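Local coordinates for hypothetical protein PA1234 (Pseudomonas aeruginosa, PDB 1Z6N) that is of unknown function but belongs to the thioredoxin family, binds a magnesium ion and may act in thiol-disulphide chemistry, at residues L7-F17 with N85-K93; R55-C66 with I111-F121. All coordinates share one frame; numbering follows the deposited sequence.

The two contacts share one mixed sheet and lie with their centres about 7 Å apart. Contact 2 pairs strand 56-61 with the antiparallel strand 113-117; contact 1 lays residues 7-17 over the outer edge of strand 86-91, which runs parallel to 56-61 on its other side. Probable backbone hydrogen bonds join the two directly: I91 N lies 2.8 Å from V60 O, and L58 N lies 2.8 Å from E87 O. Magnesium belongs to contact 1, held by D13, whose side chain is about 10 Å from that of V60. C66 of contact 2 begins what looks like a thioredoxin-type CxxC with C69, and F17 of contact 1 lies near it without touching.

Contact 1: L7-F17 with N85-K93; sequences LFDIGEDFAAF and NIELAIISK. With MG (magnesium ion), chain B.
E12 and I90 form a single antiparallel hydrogen-bonded pair: E12 N reaches I90 O at 2.8 Å, and I90 N returns a bond to E12 O. The backbones come closest at G11, whose CA makes a CA-H...O contact of 3.3 Å with I90 O. On one side of this bridge the F8 ring covers A89, whose CB stands 3.6 Å from the ring centroid and 16° off the normal, a CH-pi contact; E87 O meets the ring edge in plane. The chi1 of F8 (-168°) turns CG away from the backbone N and carries the ring along the strand to reach both. On the other side I90 places CD1 over the F17 face, 4.1 Å from its centroid, and at the F14 edge. A water links F14 N to L88 O.

D13 caps helix 14-19 through OD1, which accepts from A16 N at 2.9 Å. Its OD2 binds magnesium at 2.1 Å, and five waters complete six ligands; one of them also donates to OD1. Helix 4-10 and helix 14-19 flank the edge strand on opposite faces: L7 packs on L59 of strand 56-61, whereas F14 rests on L73 and D77 of helix 67-82.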
loop_
_atom_site.group_PDB
_atom_site.type_symbol
_atom_site.label_atom_id
_atom_site.label_comp_id
_atom_site.label_asym_id
_atom_site.label_seq_id
_atom_site.Cartn_x
_atom_site.Cartn_y
_atom_site.Cartn_z
ATOM N N LEU A 7 12.170 -1.405 11.431
ATOM C CA LEU A 7 11.596 -0.406 10.531
ATOM C C LEU A 7 10.092 -0.322 10.683
ATOM O O LEU A 7 9.522 0.773 10.749
ATOM C CB LEU A 7 11.922 -0.745 9.073
ATOM C CG LEU A 7 13.416 -0.647 8.737
ATOM C CD1 LEU A 7 13.693 -1.222 7.355
ATOM C CD2 LEU A 7 13.877 0.827 8.809
ATOM N N PHE A 8 9.427 -1.473 10.755
ATOM C CA PHE A 8 7.972 -1.454 10.982
ATOM C C PHE A 8 7.586 -0.723 12.277
ATOM O O PHE A 8 6.617 0.065 12.327
ATOM C CB PHE A 8 7.410 -2.886 10.969
ATOM C CG PHE A 8 5.909 -2.939 10.900
ATOM C CD1 PHE A 8 5.255 -2.920 9.669
ATOM C CD2 PHE A 8 5.147 -2.997 12.063
ATOM C CE1 PHE A 8 3.868 -2.942 9.589
ATOM C CE2 PHE A 8 3.754 -3.036 11.982
ATOM C CZ PHE A 8 3.120 -2.999 10.742
ATOM N N ASP A 9 8.386 -0.955 13.312
ATOM C CA ASP A 9 8.134 -0.362 14.627
ATOM C C ASP A 9 8.212 1.174 14.595
ATOM O O ASP A 9 7.495 1.843 15.354
ATOM C CB ASP A 9 9.113 -0.934 15.637
ATOM C CG ASP A 9 8.843 -0.450 17.024
ATOM O OD1 ASP A 9 7.786 -0.827 17.586
ATOM O OD2 ASP A 9 9.686 0.318 17.553
ATOM N N ILE A 10 9.066 1.745 13.739
ATOM C CA ILE A 10 9.176 3.210 13.679
ATOM C C ILE A 10 8.308 3.847 12.581
ATOM O O ILE A 10 8.168 5.072 12.512
ATOM C CB ILE A 10 10.641 3.725 13.567
ATOM C CG1 ILE A 10 11.302 3.245 12.262
ATOM C CG2 ILE A 10 11.440 3.345 14.828
ATOM C CD1 ILE A 10 12.459 4.127 11.829
ATOM N N GLY A 11 7.726 3.018 11.720
ATOM C CA GLY A 11 6.787 3.525 10.748
ATOM C C GLY A 11 5.585 4.131 11.447
ATOM O O GLY A 11 5.210 3.740 12.563
ATOM N N GLU A 12 4.990 5.104 10.778
ATOM C CA GLU A 12 3.768 5.715 11.300
ATOM C C GLU A 12 2.508 4.979 10.846
ATOM O O GLU A 12 2.491 4.380 9.766
ATOM C CB GLU A 12 3.722 7.187 10.908
ATOM C CG GLU A 12 4.933 7.940 11.487
ATOM C CD GLU A 12 4.792 9.455 11.530
ATOM O OE1 GLU A 12 5.510 10.130 10.745
ATOM O OE2 GLU A 12 4.011 9.976 12.366
ATOM N N ASP A 13 1.461 5.008 11.672
ATOM C CA ASP A 13 0.190 4.466 11.216
ATOM C C ASP A 13 -0.420 5.393 10.155
ATOM O O ASP A 13 0.015 6.533 9.983
ATOM C CB ASP A 13 -0.769 4.130 12.374
ATOM C CG ASP A 13 -1.124 5.347 13.211
ATOM O OD1 ASP A 13 -1.519 6.387 12.635
ATOM O OD2 ASP A 13 -1.034 5.264 14.465
ATOM N N PHE A 14 -1.414 4.890 9.422
ATOM C CA PHE A 14 -1.972 5.655 8.313
ATOM C C PHE A 14 -2.553 6.985 8.750
ATOM O O PHE A 14 -2.347 8.021 8.092
ATOM C CB PHE A 14 -3.007 4.834 7.556
ATOM C CG PHE A 14 -3.509 5.501 6.311
ATOM C CD1 PHE A 14 -2.673 5.618 5.189
ATOM C CD2 PHE A 14 -4.800 6.014 6.247
ATOM C CE1 PHE A 14 -3.145 6.241 4.015
ATOM C CE2 PHE A 14 -5.280 6.628 5.073
ATOM C CZ PHE A 14 -4.441 6.735 3.969
ATOM N N ALA A 15 -3.264 6.979 9.872
ATOM C CA ALA A 15 -3.878 8.213 10.356
ATOM C C ALA A 15 -2.817 9.289 10.649
ATOM O O ALA A 15 -3.018 10.469 10.343
ATOM C CB ALA A 15 -4.708 7.916 11.577
ATOM N N ALA A 16 -1.706 8.892 11.259
ATOM C CA ALA A 16 -0.653 9.844 11.577
ATOM C C ALA A 16 0.017 10.314 10.275
ATOM O O ALA A 16 0.298 11.506 10.106
ATOM C CB ALA A 16 0.375 9.192 12.486
ATOM N N PHE A 17 0.290 9.379 9.366
ATOM C CA PHE A 17 0.858 9.725 8.055
ATOM C C PHE A 17 -0.007 10.772 7.344
ATOM O O PHE A 17 0.502 11.816 6.904
ATOM C CB PHE A 17 0.938 8.424 7.248
ATOM C CG PHE A 17 1.293 8.602 5.802
ATOM C CD1 PHE A 17 2.600 8.864 5.423
ATOM C CD2 PHE A 17 0.316 8.452 4.825
ATOM C CE1 PHE A 17 2.929 8.983 4.047
ATOM C CE2 PHE A 17 0.641 8.573 3.476
ATOM C CZ PHE A 17 1.954 8.830 3.099
ATOM N N ASN A 85 -6.393 -8.027 10.538
ATOM C CA ASN A 85 -5.230 -8.914 10.429
ATOM C C ASN A 85 -4.111 -8.336 9.558
ATOM O O ASN A 85 -2.965 -8.804 9.616
ATOM C CB ASN A 85 -5.624 -10.298 9.902
ATOM C CG ASN A 85 -6.168 -11.217 10.993
ATOM O OD1 ASN A 85 -6.870 -12.187 10.704
ATOM N ND2 ASN A 85 -5.840 -10.917 12.245
ATOM N N ILE A 86 -4.455 -7.349 8.731
ATOM C CA ILE A 86 -3.477 -6.632 7.901
ATOM C C ILE A 86 -3.195 -5.296 8.589
ATOM O O ILE A 86 -4.123 -4.594 8.974
ATOM C CB ILE A 86 -4.029 -6.359 6.472
ATOM C CG1 ILE A 86 -4.281 -7.664 5.710
ATOM C CG2 ILE A 86 -3.066 -5.467 5.665
ATOM C CD1 ILE A 86 -5.175 -7.499 4.493
ATOM N N GLU A 87 -1.917 -4.954 8.761
ATOM C CA GLU A 87 -1.536 -3.676 9.370
ATOM C C GLU A 87 -0.443 -2.980 8.558
ATOM O O GLU A 87 0.548 -3.626 8.207
ATOM C CB GLU A 87 -0.997 -3.865 10.795
ATOM C CG GLU A 87 -0.769 -2.512 11.514
ATOM C CD GLU A 87 -0.124 -2.600 12.910
ATOM O OE1 GLU A 87 0.057 -3.710 13.448
ATOM O OE2 GLU A 87 0.205 -1.522 13.460
ATOM N N LEU A 88 -0.623 -1.679 8.301
ATOM C CA LEU A 88 0.360 -0.840 7.589
ATOM C C LEU A 88 1.158 -0.018 8.573
ATOM O O LEU A 88 0.596 0.510 9.532
ATOM C CB LEU A 88 -0.327 0.194 6.668
ATOM C CG LEU A 88 -0.920 -0.154 5.313
ATOM C CD1 LEU A 88 -2.098 -1.100 5.485
ATOM C CD2 LEU A 88 -1.368 1.116 4.605
ATOM N N ALA A 89 2.457 0.129 8.292
ATOM C CA ALA A 89 3.266 1.158 8.963
ATOM C C ALA A 89 4.093 1.805 7.878
ATOM O O ALA A 89 4.609 1.113 6.987
ATOM C CB ALA A 89 4.163 0.546 10.002
ATOM N N ILE A 90 4.245 3.126 7.951
ATOM C CA ILE A 90 4.819 3.882 6.821
ATOM C C ILE A 90 6.069 4.658 7.238
ATOM O O ILE A 90 6.043 5.437 8.195
ATOM C CB ILE A 90 3.767 4.872 6.275
ATOM C CG1 ILE A 90 2.521 4.088 5.820
ATOM C CG2 ILE A 90 4.293 5.653 5.085
ATOM C CD1 ILE A 90 1.203 4.911 5.862
ATOM N N ILE A 91 7.163 4.383 6.526
ATOM C CA ILE A 91 8.434 5.114 6.667
ATOM C C ILE A 91 8.640 5.996 5.447
ATOM O O ILE A 91 7.882 5.910 4.466
ATOM C CB ILE A 91 9.635 4.163 6.813
ATOM C CG1 ILE A 91 9.782 3.274 5.564
ATOM C CG2 ILE A 91 9.505 3.348 8.092
ATOM C CD1 ILE A 91 11.074 2.408 5.554
ATOM N N SER A 92 9.627 6.888 5.532
ATOM C CA SER A 92 9.834 7.873 4.458
ATOM C C SER A 92 10.523 7.272 3.235
ATOM O O SER A 92 11.166 6.215 3.303
ATOM C CB SER A 92 10.680 9.026 4.957
ATOM O OG SER A 92 12.013 8.568 5.139
ATOM N N LYS A 93 10.441 7.966 2.099
ATOM C CA LYS A 93 11.210 7.589 0.929
ATOM C C LYS A 93 12.700 7.591 1.239
ATOM O O LYS A 93 13.428 6.663 0.849
ATOM C CB LYS A 93 10.897 8.574 -0.198
ATOM C CG LYS A 93 11.660 8.268 -1.478
ATOM C CD LYS A 93 11.242 9.218 -2.604
ATOM C CE LYS A 93 12.270 9.165 -3.757
ATOM N NZ LYS A 93 12.008 10.187 -4.804
HETATM MG MG MG B . -1.704 6.387 16.063
HETATM O O HOH W 1 -2.248 7.903 14.763
HETATM O O HOH W 2 -1.813 2.064 9.683
HETATM O O HOH W 3 -2.431 7.479 17.638
HETATM O O HOH W 4 0.126 7.018 16.235
HETATM O O HOH W 5 -1.342 4.740 17.323
HETATM O O HOH W 6 -3.650 5.470 15.769
#

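Contact 2: R55-C66 with I111-F121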
loop_
_atom_site.group_PDB
_atom_site.type_symbol
_atom_site.label_atom_id
_atom_site.label_comp_id
_atom_site.label_asym_id
_atom_site.label_seq_id
_atom_site.Cartn_x
_atom_site.Cartn_y
_atom_site.Cartn_z
ATOM N N ARG A 55 -1.847 -12.963 10.630
ATOM C CA ARG A 55 -1.458 -11.550 10.622
ATOM C C ARG A 55 -0.390 -11.253 9.571
ATOM O O ARG A 55 0.564 -12.025 9.390
ATOM C CB ARG A 55 -0.991 -11.098 12.007
ATOM C CG ARG A 55 -2.019 -11.359 13.118
ATOM C CD ARG A 55 -1.629 -10.685 14.417
ATOM N NE ARG A 55 -2.360 -9.434 14.601
ATOM C CZ ARG A 55 -3.451 -9.297 15.356
ATOM N NH1 ARG A 55 -3.949 -10.334 16.025
ATOM N NH2 ARG A 55 -4.043 -8.110 15.446
ATOM N N TYR A 56 -0.578 -10.142 8.868
ATOM C CA TYR A 56 0.368 -9.698 7.848
ATOM C C TYR A 56 0.675 -8.247 8.084
ATOM O O TYR A 56 -0.181 -7.483 8.523
ATOM C CB TYR A 56 -0.199 -9.903 6.441
ATOM C CG TYR A 56 -0.381 -11.365 6.154
ATOM C CD1 TYR A 56 0.638 -12.114 5.570
ATOM C CD2 TYR A 56 -1.561 -12.016 6.523
ATOM C CE1 TYR A 56 0.477 -13.476 5.342
ATOM C CE2 TYR A 56 -1.734 -13.378 6.300
ATOM C CZ TYR A 56 -0.714 -14.100 5.705
ATOM O OH TYR A 56 -0.866 -15.460 5.485
ATOM N N ARG A 57 1.913 -7.878 7.794
ATOM C CA ARG A 57 2.375 -6.515 8.005
ATOM C C ARG A 57 2.806 -5.921 6.676
ATOM O O ARG A 57 3.558 -6.550 5.928
ATOM C CB ARG A 57 3.537 -6.515 8.991
ATOM C CG ARG A 57 3.101 -6.919 10.390
ATOM C CD ARG A 57 4.246 -6.781 11.356
ATOM N NE ARG A 57 3.927 -7.310 12.678
ATOM C CZ ARG A 57 4.150 -8.565 13.054
ATOM N NH1 ARG A 57 4.687 -9.432 12.206
ATOM N NH2 ARG A 57 3.838 -8.953 14.281
ATOM N N LEU A 58 2.323 -4.714 6.378
ATOM C CA LEU A 58 2.718 -4.006 5.173
ATOM C C LEU A 58 3.671 -2.898 5.617
ATOM O O LEU A 58 3.240 -1.918 6.231
ATOM C CB LEU A 58 1.486 -3.424 4.457
ATOM C CG LEU A 58 0.366 -4.400 4.067
ATOM C CD1 LEU A 58 -0.736 -3.727 3.240
ATOM C CD2 LEU A 58 0.915 -5.611 3.330
ATOM N N LEU A 59 4.964 -3.109 5.367
ATOM C CA LEU A 59 5.977 -2.075 5.591
ATOM C C LEU A 59 6.034 -1.218 4.340
ATOM O O LEU A 59 6.407 -1.680 3.256
ATOM C CB LEU A 59 7.351 -2.685 5.883
ATOM C CG LEU A 59 8.501 -1.683 6.035
ATOM C CD1 LEU A 59 8.235 -0.672 7.176
ATOM C CD2 LEU A 59 9.793 -2.438 6.287
ATOM N N VAL A 60 5.650 0.045 4.498
ATOM C CA VAL A 60 5.477 0.916 3.349
ATOM C C VAL A 60 6.445 2.081 3.373
ATOM O O VAL A 60 6.624 2.692 4.410
ATOM C CB VAL A 60 4.051 1.524 3.355
ATOM C CG1 VAL A 60 3.849 2.469 2.172
ATOM C CG2 VAL A 60 2.988 0.425 3.335
ATOM N N ALA A 61 7.079 2.379 2.240
ATOM C CA ALA A 61 7.790 3.655 2.109
ATOM C C ALA A 61 6.920 4.560 1.239
ATOM O O ALA A 61 6.550 4.206 0.115
ATOM C CB ALA A 61 9.152 3.461 1.467
ATOM N N GLY A 62 6.565 5.723 1.783
ATOM C CA GLY A 62 5.641 6.603 1.085
ATOM C C GLY A 62 5.715 8.016 1.612
ATOM O O GLY A 62 6.335 8.275 2.648
ATOM N N GLU A 63 5.082 8.926 0.872
ATOM C CA GLU A 63 5.099 10.357 1.196
ATOM C C GLU A 63 3.749 10.948 0.801
ATOM O O GLU A 63 3.189 10.606 -0.248
ATOM C CB GLU A 63 6.175 11.083 0.397
ATOM C CG GLU A 63 7.611 10.552 0.603
ATOM C CD GLU A 63 8.450 11.317 1.630
ATOM O OE1 GLU A 63 9.353 10.691 2.222
ATOM O OE2 GLU A 63 8.259 12.534 1.788
ATOM N N MET A 64 3.251 11.871 1.619
ATOM C CA MET A 64 1.924 12.434 1.359
ATOM C C MET A 64 1.811 13.320 0.120
ATOM O O MET A 64 0.697 13.580 -0.347
ATOM C CB MET A 64 1.381 13.167 2.595
ATOM C CG MET A 64 0.683 12.254 3.575
ATOM S SD MET A 64 -0.933 11.552 2.979
ATOM C CE MET A 64 -1.949 13.105 3.078
ATOM N N TRP A 65 2.939 13.820 -0.389
ATOM C CA TRP A 65 2.904 14.633 -1.607
ATOM C C TRP A 65 2.771 13.797 -2.879
ATOM O O TRP A 65 2.549 14.346 -3.953
ATOM C CB TRP A 65 4.145 15.522 -1.699
ATOM C CG TRP A 65 5.425 14.785 -1.492
ATOM C CD1 TRP A 65 6.130 14.697 -0.325
ATOM C CD2 TRP A 65 6.169 14.026 -2.471
ATOM N NE1 TRP A 65 7.261 13.931 -0.510
ATOM C CE2 TRP A 65 7.300 13.497 -1.812
ATOM C CE3 TRP A 65 5.979 13.719 -3.837
ATOM C CZ2 TRP A 65 8.254 12.695 -2.469
ATOM C CZ3 TRP A 65 6.924 12.899 -4.480
ATOM C CH2 TRP A 65 8.036 12.399 -3.796
ATOM N N CYS A 66 2.982 12.488 -2.757
ATOM C CA CYS A 66 3.025 11.603 -3.925
ATOM C C CYS A 66 1.615 11.112 -4.273
ATOM O O CYS A 66 0.986 10.456 -3.453
ATOM C CB CYS A 66 3.939 10.421 -3.611
ATOM S SG CYS A 66 3.821 9.142 -4.869
ATOM N N ILE A 111 7.890 5.297 -5.126
ATOM C CA ILE A 111 6.922 5.184 -4.042
ATOM C C ILE A 111 5.479 5.184 -4.577
ATOM O O ILE A 111 5.207 5.791 -5.625
ATOM C CB ILE A 111 7.122 6.283 -2.954
ATOM C CG1 ILE A 111 7.139 7.671 -3.595
ATOM C CG2 ILE A 111 8.401 5.995 -2.128
ATOM C CD1 ILE A 111 7.081 8.797 -2.603
ATOM N N PRO A 112 4.552 4.518 -3.864
ATOM C CA PRO A 112 4.788 3.773 -2.620
ATOM C C PRO A 112 5.461 2.438 -2.886
ATOM O O PRO A 112 5.127 1.754 -3.861
ATOM C CB PRO A 112 3.372 3.512 -2.107
ATOM C CG PRO A 112 2.526 3.482 -3.325
ATOM C CD PRO A 112 3.126 4.507 -4.247
ATOM N N LEU A 113 6.401 2.086 -2.017
ATOM C CA LEU A 113 6.989 0.764 -2.007
ATOM C C LEU A 113 6.343 0.020 -0.845
ATOM O O LEU A 113 6.459 0.457 0.302
ATOM C CB LEU A 113 8.509 0.872 -1.807
ATOM C CG LEU A 113 9.265 -0.432 -1.529
ATOM C CD1 LEU A 113 9.151 -1.372 -2.731
ATOM C CD2 LEU A 113 10.745 -0.153 -1.195
ATOM N N VAL A 114 5.657 -1.082 -1.147
ATOM C CA VAL A 114 4.928 -1.820 -0.144
ATOM C C VAL A 114 5.527 -3.219 -0.028
ATOM O O VAL A 114 5.450 -4.013 -0.966
ATOM C CB VAL A 114 3.425 -1.925 -0.492
ATOM C CG1 VAL A 114 2.683 -2.694 0.578
ATOM C CG2 VAL A 114 2.797 -0.520 -0.652
ATOM N N LEU A 115 6.112 -3.506 1.128
ATOM C CA LEU A 115 6.668 -4.833 1.391
ATOM C C LEU A 115 5.665 -5.632 2.207
ATOM O O LEU A 115 5.242 -5.190 3.276
ATOM C CB LEU A 115 8.001 -4.699 2.134
ATOM C CG LEU A 115 9.061 -3.827 1.440
ATOM C CD1 LEU A 115 10.322 -3.829 2.306
ATOM C CD2 LEU A 115 9.383 -4.341 0.038
ATOM N N VAL A 116 5.263 -6.793 1.691
ATOM C CA VAL A 116 4.280 -7.637 2.355
ATOM C C VAL A 116 5.024 -8.654 3.195
ATOM O O VAL A 116 5.795 -9.465 2.658
ATOM C CB VAL A 116 3.367 -8.350 1.330
ATOM C CG1 VAL A 116 2.325 -9.204 2.041
ATOM C CG2 VAL A 116 2.710 -7.317 0.417
ATOM N N LEU A 117 4.818 -8.587 4.505
ATOM C CA LEU A 117 5.540 -9.426 5.461
ATOM C C LEU A 117 4.554 -10.309 6.219
ATOM O O LEU A 117 3.414 -9.902 6.467
ATOM C CB LEU A 117 6.319 -8.565 6.455
ATOM C CG LEU A 117 7.335 -7.553 5.922
ATOM C CD1 LEU A 117 7.604 -6.488 6.966
ATOM C CD2 LEU A 117 8.635 -8.239 5.604
ATOM N N ASP A 118 4.985 -11.513 6.582
ATOM C CA ASP A 118 4.151 -12.369 7.418
ATOM C C ASP A 118 4.367 -12.062 8.907
ATOM O O ASP A 118 5.066 -11.099 9.248
ATOM C CB ASP A 118 4.357 -13.852 7.070
ATOM C CG ASP A 118 5.706 -14.404 7.521
ATOM O OD1 ASP A 118 6.453 -13.710 8.239
ATOM O OD2 ASP A 118 5.998 -15.566 7.152
ATOM N N GLU A 119 3.766 -12.851 9.795
ATOM C CA GLU A 119 3.884 -12.562 11.219
ATOM C C GLU A 119 5.315 -12.727 11.763
ATOM O O GLU A 119 5.657 -12.114 12.771
ATOM C CB GLU A 119 2.864 -13.349 12.052
ATOM C CG GLU A 119 2.439 -12.578 13.313
ATOM C CD GLU A 119 1.413 -13.313 14.166
ATOM O OE1 GLU A 119 1.005 -14.437 13.802
ATOM O OE2 GLU A 119 1.014 -12.751 15.211
ATOM N N GLU A 120 6.147 -13.511 11.077
ATOM C CA GLU A 120 7.565 -13.668 11.447
ATOM C C GLU A 120 8.477 -12.653 10.739
ATOM O O GLU A 120 9.712 -12.780 10.784
ATOM C CB GLU A 120 8.058 -15.092 11.149
ATOM C CG GLU A 120 7.062 -16.200 11.456
ATOM C CD GLU A 120 6.808 -16.388 12.938
ATOM O OE1 GLU A 120 6.677 -17.557 13.361
ATOM O OE2 GLU A 120 6.734 -15.377 13.680
ATOM N N PHE A 121 7.871 -11.669 10.076
ATOM C CA PHE A 121 8.605 -10.678 9.274
ATOM C C PHE A 121 9.390 -11.283 8.108
ATOM O O PHE A 121 10.399 -10.724 7.690
ATOM C CB PHE A 121 9.519 -9.803 10.143
ATOM C CG PHE A 121 8.774 -8.911 11.069
ATOM C CD1 PHE A 121 8.272 -7.695 10.622
ATOM C CD2 PHE A 121 8.546 -9.297 12.389
ATOM C CE1 PHE A 121 7.571 -6.866 11.476
ATOM C CE2 PHE A 121 7.845 -8.471 13.255
ATOM C CZ PHE A 121 7.358 -7.255 12.800
HETATM O O HOH W 7 1.591 -14.623 9.027
#
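An antiparallel ladder in the central sheet of the thioredoxin fold joins strand 56-61 to strand 113-117, the axes of these two strand segments making 159° between their N-to-C directions. Three hydrogen-bonded pairs, R57 with L117, L59 with L115 and A61 with L113, each make two backbone bonds; the L115 N to L59 O bond measures 2.8 Å and is nearly straight at 172°. The intervening pairs, L58 with V116 and V60 with V114, are non-hydrogen-bonded.

Side chains separate by face. L58 and V116 lie side by side, CD2 to CG2 3.8 Å, and V60 and V114 repeat this parallel packing; helix 151-164 covers L58 and V116, while L73 of helix 67-82 meets V60. On the opposite face, L59 CB touches L117 CD1, and Y4 of helix 4-10 packs on L59 and L115.

From its place at the end of the ladder, R57 runs extended from CG to NE and lays its guanidinium on the F121 ring, centres 4.1 Å apart and planes at 12°, a cation-pi stack. R57 NH1 also donates to E119 O at 2.9 Å, in the guanidinium plane but from above the carbonyl plane. This bond and the stack fix the guanidinium's rotation and tie it to the D118-F121 type I turn. A water bridges R55 O and E119 N nearby.

At the other end, I111 CD1 lies 3.7 Å from C66 CB and equally far from E63 CG, while W65 CH2 borders the same methyl. C66, the N-cap of helix 67-82, presents SG 3.8 Å from I111 CG1. The peptide before P112 is cis, and P112 packs on C69. A cis-proline beside a CxxC at a helix start is the hallmark of the thioredoxin active site, consistent with such a site here.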